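Local coordinates for Glyoxalase/bleomycin resistance protein/dioxygenase (Alicyclobacillus acidocaldarius subsp. acidocaldarius, PDB 3RRI), which probably acts as a metal-dependent dioxygenase or related enzyme of the vicinal oxygen chelate (glyoxalase/bleomycin resistance) superfamily, at residues 45-50 with 69-74. Sequence-based numbering, arbitrary orientation.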
ATOM      1  N   LEU A  45      12.436 -19.395  11.156  1.00 18.50           N
ATOM      2  CA  LEU A  45      13.217 -18.413  10.418  1.00 18.54           C
ATOM      3  C   LEU A  45      12.297 -17.501   9.650  1.00 18.36           C
ATOM      4  O   LEU A  45      11.276 -17.937   9.125  1.00 17.28           O
ATOM      5  CB  LEU A  45      14.107 -19.127   9.437  1.00 18.86           C
ATOM      6  CG  LEU A  45      15.121 -20.103   9.984  1.00 19.61           C
ATOM      7  CD1 LEU A  45      15.648 -20.981   8.825  1.00 20.93           C
ATOM      8  CD2 LEU A  45      16.241 -19.384  10.663  1.00 20.68           C
ATOM      9  N   ASP A  46      12.681 -16.235   9.553  1.00 18.33           N
ATOM     10  CA  ASP A  46      12.065 -15.292   8.649  1.00 18.47           C
ATOM     11  C   ASP A  46      12.898 -15.474   7.368  1.00 18.30           C
ATOM     12  O   ASP A  46      14.065 -15.030   7.269  1.00 20.18           O
ATOM     13  CB  ASP A  46      12.109 -13.871   9.226  1.00 18.01           C
ATOM     14  CG  ASP A  46      11.799 -12.791   8.226  1.00 19.90           C
ATOM     15  OD1 ASP A  46      11.696 -13.070   7.011  1.00 18.42           O
ATOM     16  OD2 ASP A  46      11.639 -11.612   8.676  1.00 21.55           O
ATOM     17  N   PHE A  47      12.283 -16.191   6.434  1.00 18.22           N
ATOM     18  CA  PHE A  47      12.898 -16.600   5.179  1.00 17.29           C
ATOM     19  C   PHE A  47      12.310 -15.678   4.098  1.00 17.24           C
ATOM     20  O   PHE A  47      11.240 -15.939   3.527  1.00 15.93           O
ATOM     21  CB  PHE A  47      12.596 -18.080   4.932  1.00 17.78           C
ATOM     22  CG  PHE A  47      13.093 -18.592   3.605  1.00 17.06           C
ATOM     23  CD1 PHE A  47      14.361 -19.122   3.505  1.00 18.46           C
ATOM     24  CD2 PHE A  47      12.261 -18.635   2.508  1.00 17.92           C
ATOM     25  CE1 PHE A  47      14.805 -19.630   2.281  1.00 16.99           C
ATOM     26  CE2 PHE A  47      12.668 -19.151   1.290  1.00 18.27           C
ATOM     27  CZ  PHE A  47      13.971 -19.640   1.177  1.00 18.40           C
ATOM     28  N   PHE A  48      12.987 -14.547   3.832  1.00 18.24           N
ATOM     29  CA  PHE A  48      12.542 -13.567   2.832  1.00 18.24           C
ATOM     30  C   PHE A  48      11.119 -13.065   3.081  1.00 18.69           C
ATOM     31  O   PHE A  48      10.405 -12.668   2.167  1.00 18.40           O
ATOM     32  CB  PHE A  48      12.667 -14.140   1.403  1.00 18.95           C
ATOM     33  CG  PHE A  48      14.059 -14.543   1.029  1.00 19.07           C
ATOM     34  CD1 PHE A  48      14.865 -13.657   0.344  1.00 19.14           C
ATOM     35  CD2 PHE A  48      14.581 -15.773   1.370  1.00 19.18           C
ATOM     36  CE1 PHE A  48      16.178 -14.030   0.004  1.00 18.88           C
ATOM     37  CE2 PHE A  48      15.896 -16.142   1.016  1.00 21.43           C
ATOM     38  CZ  PHE A  48      16.666 -15.248   0.313  1.00 21.60           C
ATOM     39  N   GLY A  49      10.728 -13.070   4.356  1.00 18.48           N
ATOM     40  CA  GLY A  49       9.418 -12.555   4.757  1.00 18.82           C
ATOM     41  C   GLY A  49       8.363 -13.632   4.942  1.00 19.16           C
ATOM     42  O   GLY A  49       7.275 -13.330   5.446  1.00 18.22           O
ATOM     43  N   ASP A  50       8.651 -14.847   4.503  1.00 17.75           N
ATOM     44  CA  ASP A  50       7.796 -16.035   4.787  1.00 17.87           C
ATOM     45  C   ASP A  50       8.447 -16.795   5.956  1.00 17.14           C
ATOM     46  O   ASP A  50       9.497 -16.389   6.476  1.00 17.09           O
ATOM     47  CB  ASP A  50       7.611 -16.857   3.533  1.00 17.75           C
ATOM     48  CG  ASP A  50       6.739 -16.146   2.536  1.00 19.84           C
ATOM     49  OD1 ASP A  50       5.587 -15.837   2.842  1.00 16.46           O
ATOM     50  OD2 ASP A  50       7.170 -15.847   1.414  1.00 17.58           O
ATOM     51  N   ARG A  69      10.621 -32.251  -5.081  1.00 20.81           N
ATOM     52  CA  ARG A  69      10.644 -31.324  -3.938  1.00 20.47           C
ATOM     53  C   ARG A  69      11.764 -30.277  -3.996  1.00 20.40           C
ATOM     54  O   ARG A  69      12.958 -30.606  -4.093  1.00 20.40           O
ATOM     55  CB  ARG A  69      10.799 -32.085  -2.610  1.00 21.26           C
ATOM     56  CG  ARG A  69       9.593 -33.002  -2.283  1.00 22.00           C
ATOM     57  CD  ARG A  69       9.658 -33.477  -0.894  1.00 25.59           C
ATOM     58  NE  ARG A  69       8.553 -34.375  -0.533  1.00 24.51           N
ATOM     59  CZ  ARG A  69       7.330 -33.972  -0.201  1.00 26.57           C
ATOM     60  NH1 ARG A  69       7.012 -32.677  -0.234  1.00 27.21           N
ATOM     61  NH2 ARG A  69       6.399 -34.861   0.118  1.00 26.07           N
ATOM     62  N   HIS A  70      11.346 -29.020  -3.876  1.00 18.26           N
ATOM     63  CA  HIS A  70      12.212 -27.866  -3.719  1.00 17.84           C
ATOM     64  C   HIS A  70      11.355 -26.658  -3.378  1.00 17.60           C
ATOM     65  O   HIS A  70      10.130 -26.734  -3.499  1.00 17.68           O
ATOM     66  CB  HIS A  70      13.067 -27.589  -4.982  1.00 17.86           C
ATOM     67  CG  HIS A  70      12.311 -27.539  -6.274  1.00 19.41           C
ATOM     68  ND1 HIS A  70      12.306 -28.602  -7.147  1.00 20.88           N
ATOM     69  CD2 HIS A  70      11.637 -26.533  -6.901  1.00 19.16           C
ATOM     70  CE1 HIS A  70      11.630 -28.265  -8.234  1.00 21.16           C
ATOM     71  NE2 HIS A  70      11.215 -27.019  -8.112  1.00 20.05           N
ATOM     72  N   PHE A  71      11.970 -25.576  -2.917  1.00 16.99           N
ATOM     73  CA  PHE A  71      11.222 -24.383  -2.534  1.00 16.36           C
ATOM     74  C   PHE A  71      12.079 -23.159  -2.719  1.00 17.06           C
ATOM     75  O   PHE A  71      13.318 -23.275  -2.812  1.00 18.64           O
ATOM     76  CB  PHE A  71      10.781 -24.466  -1.058  1.00 16.75           C
ATOM     77  CG  PHE A  71      11.916 -24.446  -0.076  1.00 15.61           C
ATOM     78  CD1 PHE A  71      12.302 -23.259   0.569  1.00 16.55           C
ATOM     79  CD2 PHE A  71      12.580 -25.626   0.239  1.00 14.64           C
ATOM     80  CE1 PHE A  71      13.354 -23.246   1.508  1.00 16.90           C
ATOM     81  CE2 PHE A  71      13.632 -25.637   1.156  1.00 15.59           C
ATOM     82  CZ  PHE A  71      14.029 -24.427   1.789  1.00 15.95           C
ATOM     83  N   GLY A  72      11.467 -22.002  -2.671  1.00 17.03           N
ATOM     84  CA  GLY A  72      12.206 -20.776  -2.663  1.00 17.74           C
ATOM     85  C   GLY A  72      11.339 -19.605  -2.948  1.00 18.60           C
ATOM     86  O   GLY A  72      10.123 -19.631  -2.665  1.00 20.00           O
ATOM     87  N   ILE A  73      11.944 -18.557  -3.481  1.00 17.95           N
ATOM     88  CA  ILE A  73      11.284 -17.291  -3.760  1.00 17.02           C
ATOM     89  C   ILE A  73      11.388 -16.965  -5.230  1.00 17.60           C
ATOM     90  O   ILE A  73      12.459 -17.164  -5.829  1.00 17.41           O
ATOM     91  CB  ILE A  73      11.869 -16.127  -2.936  1.00 16.59           C
ATOM     92  CG1 ILE A  73      11.932 -16.484  -1.443  1.00 15.90           C
ATOM     93  CG2 ILE A  73      11.111 -14.843  -3.224  1.00 17.00           C
ATOM     94  CD1 ILE A  73      10.524 -16.728  -0.733  1.00 16.65           C
ATOM     95  N   THR A  74      10.320 -16.442  -5.803  1.00 17.38           N
ATOM     96  CA  THR A  74      10.323 -15.859  -7.149  1.00 16.84           C
ATOM     97  C   THR A  74      10.249 -14.359  -6.990  1.00 17.92           C
ATOM     98  O   THR A  74       9.354 -13.818  -6.356  1.00 18.69           O
ATOM     99  CB  THR A  74       9.181 -16.396  -7.985  1.00 16.75           C
ATOM    100  OG1 THR A  74       9.274 -17.814  -8.027  1.00 19.34           O
ATOM    101  CG2 THR A  74       9.116 -15.782  -9.407  1.00 17.83           C
TER
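Phe47 reaches across to Phe71 and Ile73, joining the two beta sheets of a glyoxalase-type vicinal oxygen chelate fold. Phe47 and Phe48 lie at the tip of the hairpin formed by strands 42-47 and 50-56. Strand 70-74 belongs to the other sheet, beside strand 122-128, and an antiparallel strand of a second subunit extends that sheet. The axes of segments 45-47 and 70-74 come no closer than 10.6 Å, so side chains fill the gap.

The tight part centres on Phe47 and Ile73. The CB of Phe47 points toward 70-74, and chi1 of 175° sets CG anti to the backbone N, bringing CZ and CE2 against Phe71 and Ile73. Phe47 CZ meets Phe71 CE1 at 3.7 Å, at the edge of the Phe71 ring. The two planes are inclined at 55°, neither stacked nor perpendicular. Ile73 CD1 approaches the Phe47 ring obliquely, 3.8 Å from Phe47 CE2, and the two side chains pass in opposite directions. Gly72 CA sits at the rim of the Phe47 ring, near its plane. Leu13, Ile15, Tyr27 and Leu52 close in around Phe71. Phe48 CD2 lies over the centre of one face of the Phe47 ring.

The looser part is at Phe48, which is partly exposed. Its CB rests 3.8 Å from Ile73 CG1. Its ring meets Phe125 of the same chain, and Arg132 of a fourth subunit packs on the residue. Asp50 only brushes Ile73; its carboxylate is held mainly by the backbone N of Phe11 and by Arg5 of its own chain and of the second subunit.

The hairpin is closed by a type I' turn from Phe47 to Asp50. Phe47 N donates to Asp50 O at 2.8 Å, and Asp50 N donates to Phe47 O. Glycine occupies the positive-phi position 49. An Asx motif adds to the turn: Gly49 N donates to Asp46 OD1 at 2.8 Å, with a bent angle of 136°.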